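Local coordinates for Lmo0812 protein (Listeria monocytogenes serovar 1/2a, PDB 4YF1), which is a putative pyrophosphohydrolase of the HD-domain family, which may remove the 3'-diphosphate from the alarmone guanosine-3',5'-bis(diphosphate), at residues A[42-48]-A[170-174]; A[49-55]-A[79-84]; A[95-100]-A[149-153]. All coordinates share one frame; numbering follows the deposited sequence.

Contact 1 of 3, residues A[42-48]-A[170-174]; sequences ILRRAGF and IPPFF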
loop_
_atom_site.group_PDB
_atom_site.type_symbol
_atom_site.label_atom_id
_atom_site.label_comp_id
_atom_site.label_asym_id
_atom_site.label_seq_id
_atom_site.Cartn_x
_atom_site.Cartn_y
_atom_site.Cartn_z
ATOM N N ILE A 42 6.429 -8.959 3.963
ATOM C CA ILE A 42 7.689 -9.172 4.677
ATOM C C ILE A 42 7.806 -8.155 5.834
ATOM O O ILE A 42 8.114 -8.505 6.933
ATOM C CB ILE A 42 8.877 -9.018 3.729
ATOM C CG1 ILE A 42 8.910 -10.199 2.744
ATOM C CG2 ILE A 42 10.167 -8.957 4.509
ATOM C CD1 ILE A 42 9.719 -9.950 1.487
ATOM N N LEU A 43 7.510 -6.915 5.557
ATOM C CA LEU A 43 7.612 -5.863 6.595
ATOM C C LEU A 43 6.576 -6.028 7.725
ATOM O O LEU A 43 6.920 -5.840 8.899
ATOM C CB LEU A 43 7.516 -4.485 5.956
ATOM C CG LEU A 43 8.711 -4.138 5.032
ATOM C CD1 LEU A 43 8.389 -2.975 4.112
ATOM C CD2 LEU A 43 9.955 -3.821 5.856
ATOM N N ARG A 44 5.352 -6.404 7.357
ATOM C CA ARG A 44 4.255 -6.585 8.338
ATOM C C ARG A 44 4.594 -7.744 9.235
ATOM O O ARG A 44 4.509 -7.649 10.470
ATOM C CB ARG A 44 2.903 -6.790 7.614
ATOM C CG ARG A 44 1.736 -7.168 8.525
ATOM C CD ARG A 44 0.394 -7.245 7.814
ATOM N NE ARG A 44 0.467 -7.928 6.509
ATOM C CZ ARG A 44 0.494 -7.326 5.326
ATOM N NH1 ARG A 44 0.556 -8.059 4.202
ATOM N NH2 ARG A 44 0.513 -5.996 5.234
ATOM N N ARG A 45 5.041 -8.845 8.630
ATOM C CA ARG A 45 5.390 -10.014 9.404
ATOM C C ARG A 45 6.568 -9.789 10.328
ATOM O O ARG A 45 6.734 -10.529 11.301
ATOM C CB ARG A 45 5.659 -11.214 8.467
ATOM C CG ARG A 45 4.378 -11.775 7.870
ATOM C CD ARG A 45 4.721 -12.798 6.815
ATOM N NE ARG A 45 5.415 -13.963 7.361
ATOM C CZ ARG A 45 4.817 -15.002 7.959
ATOM N NH1 ARG A 45 3.498 -15.025 8.183
ATOM N NH2 ARG A 45 5.561 -16.028 8.382
ATOM N N ALA A 46 7.395 -8.790 10.029
ATOM C CA ALA A 46 8.563 -8.505 10.857
ATOM C C ALA A 46 8.161 -7.571 12.015
ATOM O O ALA A 46 8.994 -7.205 12.782
ATOM C CB ALA A 46 9.672 -7.855 10.054
ATOM N N GLY A 47 6.914 -7.149 12.066
ATOM C CA GLY A 47 6.440 -6.283 13.203
ATOM C C GLY A 47 6.470 -4.784 12.921
ATOM O O GLY A 47 6.141 -3.984 13.805
ATOM N N PHE A 48 6.831 -4.366 11.701
ATOM C CA PHE A 48 6.926 -2.921 11.432
ATOM C C PHE A 48 5.571 -2.233 11.383
ATOM O O PHE A 48 4.569 -2.831 10.980
ATOM C CB PHE A 48 7.750 -2.631 10.165
ATOM C CG PHE A 48 9.201 -2.926 10.345
ATOM C CD1 PHE A 48 10.015 -2.021 11.012
ATOM C CD2 PHE A 48 9.770 -4.115 9.858
ATOM C CE1 PHE A 48 11.355 -2.304 11.235
ATOM C CE2 PHE A 48 11.104 -4.396 10.077
ATOM C CZ PHE A 48 11.895 -3.499 10.765
ATOM N N ILE A 170 17.671 -6.912 14.902
ATOM C CA ILE A 170 17.857 -7.363 13.493
ATOM C C ILE A 170 16.668 -8.241 13.100
ATOM O O ILE A 170 16.435 -9.261 13.737
ATOM C CB ILE A 170 19.163 -8.151 13.303
ATOM C CG1 ILE A 170 20.354 -7.240 13.612
ATOM C CG2 ILE A 170 19.279 -8.666 11.856
ATOM C CD1 ILE A 170 21.674 -7.961 13.753
ATOM N N PRO A 171 15.901 -7.847 12.062
ATOM C CA PRO A 171 14.750 -8.701 11.700
ATOM C C PRO A 171 15.124 -10.098 11.163
ATOM O O PRO A 171 16.120 -10.227 10.440
ATOM C CB PRO A 171 14.024 -7.890 10.623
ATOM C CG PRO A 171 14.512 -6.494 10.782
ATOM C CD PRO A 171 15.885 -6.555 11.356
ATOM N N PRO A 172 14.327 -11.129 11.495
ATOM C CA PRO A 172 14.620 -12.468 10.969
ATOM C C PRO A 172 14.763 -12.498 9.443
ATOM O O PRO A 172 15.579 -13.248 8.942
ATOM C CB PRO A 172 13.404 -13.286 11.404
ATOM C CG PRO A 172 12.961 -12.639 12.692
ATOM C CD PRO A 172 13.272 -11.168 12.542
ATOM N N PHE A 173 14.003 -11.676 8.713
ATOM C CA PHE A 173 14.113 -11.684 7.253
ATOM C C PHE A 173 15.481 -11.247 6.734
ATOM O O PHE A 173 15.816 -11.585 5.592
ATOM C CB PHE A 173 12.953 -10.964 6.530
ATOM C CG PHE A 173 13.007 -9.451 6.558
ATOM C CD1 PHE A 173 13.712 -8.735 5.587
ATOM C CD2 PHE A 173 12.270 -8.729 7.516
ATOM C CE1 PHE A 173 13.717 -7.346 5.556
ATOM C CE2 PHE A 173 12.276 -7.345 7.492
ATOM C CZ PHE A 173 12.999 -6.636 6.536
ATOM N N PHE A 174 16.284 -10.550 7.555
ATOM C CA PHE A 174 17.657 -10.141 7.126
ATOM C C PHE A 174 18.494 -11.408 6.853
ATOM O O PHE A 174 19.253 -11.451 5.885
ATOM C CB PHE A 174 18.344 -9.270 8.187
ATOM C CG PHE A 174 17.994 -7.805 8.129
ATOM C CD1 PHE A 174 16.750 -7.363 7.735
ATOM C CD2 PHE A 174 18.923 -6.855 8.567
ATOM C CE1 PHE A 174 16.455 -6.019 7.716
ATOM C CE2 PHE A 174 18.637 -5.501 8.523
ATOM C CZ PHE A 174 17.408 -5.086 8.103
#
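Ile42 and Phe173 form the centre of a wholly apolar contact between the last turn of helix 35-45 and the start of helix 172-184. The CH-pi interaction comes first: methyl CG2 of Ile42 sits over the middle of the Phe173 ring, 3.6 Å from its centroid and 14° off the ring normal. With chi1 of Ile42 at -70°, CG1 stands beside the backbone N and CG2 is anti to it, which turns the beta-branch rather than the longer CG1 arm onto the ring. The opposite face of the same ring carries CD1 of Phe174, toward its rim, so the phenyl group is clamped from both sides.

The remaining contacts are van der Waals packing, mostly at ring edges. CB of Ala46 reaches the rim of Phe173 in its plane, 3.7 Å from CE2; a methyl group is short enough to let the two backbones come this close. Phe48 crosses both partners at about a right angle, its CZ 4.0 Å from CG of Pro171 and its CE2 4.1 Å from CE2 of Phe173. CD2 of Leu43 reaches CZ of Phe173 obliquely.

Within 42-48, Gly47, the first residue beyond helix 35-45, forms a Schellman motif: its positive phi suits a residue without a side chain, and beyond this turn Phe48 faces Pro171. Phe173 continues onto Val118 and Leu122 of helix 111-132, and Phe48 onto Ala115.

With neither charge nor polar group among the touching side-chain atoms, cohesion here rests on dispersion and the hydrophobic effect, through a methyl over the Phe173 face and apolar groups round its rim; Phe173 gives the larger part of what 170-174 contributes.

Contact 2 of 3, residues A[49-55]-A[79-84]; sequences REEVVVA and EVADLV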
loop_
_atom_site.group_PDB
_atom_site.type_symbol
_atom_site.label_atom_id
_atom_site.label_comp_id
_atom_site.label_asym_id
_atom_site.label_seq_id
_atom_site.Cartn_x
_atom_site.Cartn_y
_atom_site.Cartn_z
ATOM N N ARG A 49 5.549 -0.969 11.815
ATOM C CA ARG A 49 4.316 -0.205 11.856
ATOM C C ARG A 49 3.784 0.061 10.468
ATOM O O ARG A 49 4.512 -0.067 9.459
ATOM C CB ARG A 49 4.510 1.119 12.615
ATOM C CG ARG A 49 5.439 2.114 11.961
ATOM C CD ARG A 49 5.887 3.203 12.924
ATOM N NE ARG A 49 6.943 4.033 12.350
ATOM C CZ ARG A 49 6.836 5.301 11.956
ATOM N NH1 ARG A 49 5.722 6.034 12.152
ATOM N NH2 ARG A 49 7.903 5.887 11.436
ATOM N N GLU A 50 2.528 0.478 10.426
ATOM C CA GLU A 50 1.806 0.705 9.181
ATOM C C GLU A 50 2.497 1.694 8.228
ATOM O O GLU A 50 2.568 1.443 7.009
ATOM C CB GLU A 50 0.365 1.163 9.469
ATOM C CG GLU A 50 -0.588 0.836 8.335
ATOM C CD GLU A 50 -0.763 -0.673 8.147
ATOM O OE1 GLU A 50 -0.688 -1.161 6.987
ATOM O OE2 GLU A 50 -0.928 -1.375 9.183
ATOM N N GLU A 51 3.029 2.794 8.771
ATOM C CA GLU A 51 3.729 3.764 7.927
ATOM C C GLU A 51 4.889 3.109 7.134
ATOM O O GLU A 51 5.151 3.473 5.984
ATOM C CB GLU A 51 4.295 4.920 8.733
ATOM C CG GLU A 51 3.255 5.864 9.357
ATOM C CD GLU A 51 2.545 5.329 10.578
ATOM O OE1 GLU A 51 2.737 4.151 10.987
ATOM O OE2 GLU A 51 1.764 6.131 11.165
ATOM N N VAL A 52 5.586 2.176 7.777
ATOM C CA VAL A 52 6.714 1.478 7.146
ATOM C C VAL A 52 6.211 0.513 6.086
ATOM O O VAL A 52 6.778 0.427 5.000
ATOM C CB VAL A 52 7.588 0.728 8.189
ATOM C CG1 VAL A 52 8.706 -0.075 7.528
ATOM C CG2 VAL A 52 8.228 1.705 9.166
ATOM N N VAL A 53 5.174 -0.246 6.418
ATOM C CA VAL A 53 4.595 -1.189 5.481
ATOM C C VAL A 53 4.134 -0.482 4.200
ATOM O O VAL A 53 4.399 -0.947 3.076
ATOM C CB VAL A 53 3.442 -1.969 6.121
ATOM C CG1 VAL A 53 2.668 -2.750 5.071
ATOM C CG2 VAL A 53 3.975 -2.876 7.209
ATOM N N VAL A 54 3.455 0.643 4.373
ATOM C CA VAL A 54 2.956 1.414 3.240
ATOM C C VAL A 54 4.077 2.027 2.434
ATOM O O VAL A 54 3.979 2.092 1.208
ATOM C CB VAL A 54 1.944 2.480 3.688
ATOM C CG1 VAL A 54 1.571 3.405 2.536
ATOM C CG2 VAL A 54 0.698 1.789 4.226
ATOM N N ALA A 55 5.139 2.482 3.106
ATOM C CA ALA A 55 6.285 3.025 2.371
ATOM C C ALA A 55 6.855 1.920 1.488
ATOM O O ALA A 55 7.258 2.183 0.359
ATOM C CB ALA A 55 7.351 3.561 3.312
ATOM N N GLU A 79 5.473 11.601 6.911
ATOM C CA GLU A 79 6.179 10.448 7.472
ATOM C C GLU A 79 6.356 9.345 6.431
ATOM O O GLU A 79 7.466 8.836 6.248
ATOM C CB GLU A 79 5.474 9.846 8.693
ATOM C CG GLU A 79 5.583 10.658 9.963
ATOM C CD GLU A 79 5.125 9.878 11.197
ATOM O OE1 GLU A 79 4.238 10.384 11.928
ATOM O OE2 GLU A 79 5.625 8.756 11.422
ATOM N N VAL A 80 5.256 8.958 5.783
ATOM C CA VAL A 80 5.329 7.957 4.711
ATOM C C VAL A 80 6.185 8.489 3.535
ATOM O O VAL A 80 7.038 7.765 2.994
ATOM C CB VAL A 80 3.919 7.560 4.260
ATOM C CG1 VAL A 80 3.939 6.733 2.987
ATOM C CG2 VAL A 80 3.215 6.814 5.385
ATOM N N ALA A 81 5.972 9.756 3.148
ATOM C CA ALA A 81 6.733 10.346 2.037
ATOM C C ALA A 81 8.235 10.290 2.309
ATOM O O ALA A 81 9.007 9.914 1.435
ATOM C CB ALA A 81 6.291 11.762 1.761
ATOM N N ASP A 82 8.627 10.595 3.544
ATOM C CA ASP A 82 10.038 10.555 3.933
ATOM C C ASP A 82 10.612 9.159 3.947
ATOM O O ASP A 82 11.783 8.961 3.590
ATOM C CB ASP A 82 10.258 11.212 5.291
ATOM C CG ASP A 82 10.091 12.725 5.239
ATOM O OD1 ASP A 82 10.061 13.297 4.120
ATOM O OD2 ASP A 82 9.981 13.333 6.330
ATOM N N LEU A 83 9.816 8.195 4.377
ATOM C CA LEU A 83 10.289 6.812 4.387
ATOM C C LEU A 83 10.513 6.353 2.918
ATOM O O LEU A 83 11.538 5.752 2.588
ATOM C CB LEU A 83 9.316 5.894 5.141
ATOM C CG LEU A 83 9.349 6.036 6.677
ATOM C CD1 LEU A 83 8.169 5.328 7.316
ATOM C CD2 LEU A 83 10.661 5.491 7.228
ATOM N N VAL A 84 9.574 6.693 2.056
ATOM C CA VAL A 84 9.670 6.359 0.638
ATOM C C VAL A 84 10.895 7.000 -0.010
ATOM O O VAL A 84 11.659 6.325 -0.732
ATOM C CB VAL A 84 8.390 6.772 -0.120
ATOM C CG1 VAL A 84 8.592 6.660 -1.627
ATOM C CG2 VAL A 84 7.243 5.884 0.290
HETATM O O HOH W 1 8.539 8.869 11.101
#
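Arg49 turns its CG between the backbone N and the carbonyl carbon (chi1 66°) and then runs extended to NE, which carries its guanidinium across to Glu79, whose own chain is extended beyond CG. The two side chains meet at about a right angle, with the guanidinium and carboxylate planes inclined by 32°. NH1 of Arg49 donates to OE2 of Glu79 at 2.8 Å in a nearly straight bond; the oxygen lies in the guanidinium plane and is met nearly along its C-O axis. A water bridges the same pair, accepting from NH2 of Arg49 and donating to OE2 of Glu79, so this carboxylate oxygen is gripped twice. NE of Arg49 forms a salt bridge with Glu112 of helix 111-132, and Glu51 adds a long ion pair to NH1 while its CB lies against one guanidinium face. The shared arginine probably offsets the repulsion between Glu51 and Glu79.

Below this polar rim the contact becomes apolar. Leu83 faces the other helix: its CB lies 3.6 Å from CB of Ala55, and its CD1 reaches 3.8 Å from the backbone O of Glu51 and 4.1 Å from CG2 of Val52. The small Ala55 allows this approach and also receives Val84, whose CG2 lies 3.7 Å from CA of Ala55. Val80 uses both branches, CG2 against CB of Glu51 at 4.0 Å and CG1 against CG1 of Val54. Val54 also packs on Leu57 of the second subunit, bringing the dimer interface close to this core.

The axes approach to 8.8 Å and cross at -49°, close to the -50° class common in globular helix packing. Such packing suits the all-helical HD domain, here joining helix 78-87 to helix 50-64, which carries His59 and Asp60, consistent with an HD-type motif, with no metal on them in this structure.

Contact 3 of 3, residues A[95-100]-A[149-153]; sequences WEERKA and LQKWY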
loop_
_atom_site.group_PDB
_atom_site.type_symbol
_atom_site.label_atom_id
_atom_site.label_comp_id
_atom_site.label_asym_id
_atom_site.label_seq_id
_atom_site.Cartn_x
_atom_site.Cartn_y
_atom_site.Cartn_z
ATOM N N TRP A 95 23.869 3.368 -12.965
ATOM C CA TRP A 95 23.518 2.210 -12.144
ATOM C C TRP A 95 24.511 2.043 -11.016
ATOM O O TRP A 95 24.120 1.957 -9.838
ATOM C CB TRP A 95 23.470 0.937 -13.003
ATOM C CG TRP A 95 22.874 -0.343 -12.339
ATOM C CD1 TRP A 95 21.585 -0.821 -12.465
ATOM C CD2 TRP A 95 23.574 -1.302 -11.551
ATOM N NE1 TRP A 95 21.466 -2.028 -11.833
ATOM C CE2 TRP A 95 22.662 -2.332 -11.235
ATOM C CE3 TRP A 95 24.880 -1.381 -11.057
ATOM C CZ2 TRP A 95 23.024 -3.433 -10.438
ATOM C CZ3 TRP A 95 25.248 -2.493 -10.280
ATOM C CH2 TRP A 95 24.339 -3.500 -9.994
ATOM N N GLU A 96 25.800 2.083 -11.337
ATOM C CA GLU A 96 26.832 1.950 -10.285
ATOM C C GLU A 96 26.701 3.038 -9.167
ATOM O O GLU A 96 26.889 2.744 -7.980
ATOM C CB GLU A 96 28.203 2.013 -10.901
ATOM C CG GLU A 96 28.588 0.749 -11.645
ATOM C CD GLU A 96 29.823 0.967 -12.494
ATOM O OE1 GLU A 96 29.735 1.757 -13.454
ATOM O OE2 GLU A 96 30.871 0.381 -12.181
ATOM N N GLU A 97 26.362 4.255 -9.565
ATOM C CA GLU A 97 26.251 5.341 -8.598
ATOM C C GLU A 97 24.983 5.153 -7.754
ATOM O O GLU A 97 25.022 5.324 -6.540
ATOM C CB GLU A 97 26.342 6.724 -9.278
ATOM C CG GLU A 97 27.758 7.016 -9.796
ATOM C CD GLU A 97 27.941 8.390 -10.441
ATOM O OE1 GLU A 97 27.056 9.279 -10.349
ATOM O OE2 GLU A 97 29.008 8.587 -11.074
ATOM N N ARG A 98 23.869 4.806 -8.398
ATOM C CA ARG A 98 22.592 4.584 -7.671
ATOM C C ARG A 98 22.758 3.474 -6.652
ATOM O O ARG A 98 22.314 3.543 -5.514
ATOM C CB ARG A 98 21.479 4.224 -8.659
ATOM C CG ARG A 98 21.051 5.378 -9.551
ATOM C CD ARG A 98 19.900 5.052 -10.486
ATOM N NE ARG A 98 20.318 4.398 -11.745
ATOM C CZ ARG A 98 19.950 3.196 -12.188
ATOM N NH1 ARG A 98 20.409 2.773 -13.373
ATOM N NH2 ARG A 98 19.114 2.408 -11.520
ATOM N N LYS A 99 23.441 2.425 -7.078
ATOM C CA LYS A 99 23.669 1.286 -6.218
ATOM C C LYS A 99 24.613 1.576 -5.077
ATOM O O LYS A 99 24.353 1.153 -3.937
ATOM C CB LYS A 99 24.118 0.070 -7.066
ATOM C CG LYS A 99 22.940 -0.729 -7.568
ATOM C CD LYS A 99 21.701 0.014 -8.033
ATOM C CE LYS A 99 20.542 -0.939 -8.049
ATOM N NZ LYS A 99 19.266 -0.451 -8.635
ATOM N N ALA A 100 25.661 2.351 -5.333
ATOM C CA ALA A 100 26.567 2.704 -4.248
ATOM C C ALA A 100 25.808 3.555 -3.193
ATOM O O ALA A 100 26.067 3.442 -1.966
ATOM C CB ALA A 100 27.745 3.491 -4.787
ATOM N N LEU A 149 28.702 -7.154 -11.218
ATOM C CA LEU A 149 28.041 -5.986 -10.668
ATOM C C LEU A 149 26.898 -6.368 -9.731
ATOM O O LEU A 149 26.743 -5.752 -8.654
ATOM C CB LEU A 149 27.546 -5.049 -11.784
ATOM C CG LEU A 149 28.574 -4.081 -12.375
ATOM C CD1 LEU A 149 27.930 -3.270 -13.497
ATOM C CD2 LEU A 149 29.143 -3.142 -11.308
ATOM N N GLN A 150 26.093 -7.348 -10.133
ATOM C CA GLN A 150 25.009 -7.846 -9.278
ATOM C C GLN A 150 25.536 -8.485 -8.009
ATOM O O GLN A 150 24.938 -8.322 -6.932
ATOM C CB GLN A 150 24.059 -8.771 -10.029
ATOM C CG GLN A 150 23.181 -8.021 -11.015
ATOM C CD GLN A 150 22.093 -7.189 -10.361
ATOM O OE1 GLN A 150 22.043 -7.058 -9.145
ATOM N NE2 GLN A 150 21.252 -6.575 -11.171
ATOM N N LYS A 151 26.658 -9.180 -8.109
ATOM C CA LYS A 151 27.295 -9.737 -6.924
ATOM C C LYS A 151 27.797 -8.657 -5.985
ATOM O O LYS A 151 27.517 -8.702 -4.753
ATOM C CB LYS A 151 28.440 -10.611 -7.323
ATOM C CG LYS A 151 29.240 -11.227 -6.188
ATOM C CD LYS A 151 30.076 -12.359 -6.796
ATOM C CE LYS A 151 31.000 -13.032 -5.809
ATOM N NZ LYS A 151 32.251 -12.254 -5.598
ATOM N N TRP A 152 28.485 -7.661 -6.565
ATOM C CA TRP A 152 29.021 -6.552 -5.787
ATOM C C TRP A 152 27.893 -5.855 -5.029
ATOM O O TRP A 152 28.044 -5.519 -3.866
ATOM C CB TRP A 152 29.760 -5.550 -6.683
ATOM C CG TRP A 152 29.929 -4.179 -6.076
ATOM C CD1 TRP A 152 30.872 -3.775 -5.170
ATOM C CD2 TRP A 152 29.101 -3.037 -6.330
ATOM N NE1 TRP A 152 30.678 -2.443 -4.860
ATOM C CE2 TRP A 152 29.599 -1.977 -5.559
ATOM C CE3 TRP A 152 27.989 -2.815 -7.146
ATOM C CZ2 TRP A 152 29.020 -0.715 -5.574
ATOM C CZ3 TRP A 152 27.415 -1.547 -7.175
ATOM C CH2 TRP A 152 27.935 -0.516 -6.396
ATOM N N TYR A 153 26.779 -5.641 -5.715
ATOM C CA TYR A 153 25.623 -4.924 -5.143
ATOM C C TYR A 153 24.957 -5.660 -3.973
ATOM O O TYR A 153 24.824 -5.108 -2.862
ATOM C CB TYR A 153 24.619 -4.637 -6.270
ATOM C CG TYR A 153 23.334 -3.992 -5.833
ATOM C CD1 TYR A 153 23.340 -2.971 -4.897
ATOM C CD2 TYR A 153 22.105 -4.333 -6.423
ATOM C CE1 TYR A 153 22.170 -2.361 -4.502
ATOM C CE2 TYR A 153 20.918 -3.700 -6.034
ATOM C CZ TYR A 153 20.967 -2.724 -5.075
ATOM O OH TYR A 153 19.820 -2.029 -4.682
#
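Two nearly parallel helices of the all-helical fold, 95-108 and 147-160, pack here through an aromatic cluster of Trp95, Trp152 and Tyr153 into which Lys99 is inserted. Their local axes approach to 11.1 Å with an angle of 15°, a wide separation bridged by large side chains.

Lys99 lies along Tyr153: its CG sits over the ring centre, 3.5 Å from the centroid and 9° off the normal, and its CE comes 3.4 Å from CE2. The same CG lies over one face of Trp95, toward the rim, and the Trp95 and Tyr153 rings are obliquely disposed, neither stacked nor edge-to-face. A bend at chi2 (39°) lets the aliphatic chain follow the phenol face, while NZ forms a salt bridge with Glu89 elsewhere in the chain.

Trp95 brings the six-membered end of its indole to the other helix. CH2 meets the backbone O of Leu149 at the ring edge, 3.6 Å away, and CZ3 lies 3.8 Å from CB of Leu149. The amide of Gln150 stands steeply to the indole, its NE2 near CZ2. Trp152 slides past Trp95 in the opposite direction, the two CZ3 atoms 3.9 Å apart, and its CH2 reaches the backbone O of Glu96 at 3.8 Å.

The contact therefore combines broad aromatic surfaces with the methylenes of a long polar residue: Lys99 gives its hydrocarbon part to the packing and keeps its charge for Glu89.

Overall arrangement
From the N terminus, helix 35-45 supplies the first side of contact 1, and the loop it opens closes only at residues 170-174, near the start of the last helix. Both other contacts are nested inside it. Contact 2 closes first, joining helix 50-64 to helix 78-87; contact 3 follows in series, joining helix 95-108 to helix 147-160. Contacts 1 and 2 touch, chiefly where Val53 meets Leu43, Arg44 and Phe48, and their centres are 14 Å apart. Contact 3 lies on the opposite side of the chain's centre, its nearest atoms about 12 Å from either. Helix 111-132 touches both contacts 1 and 2.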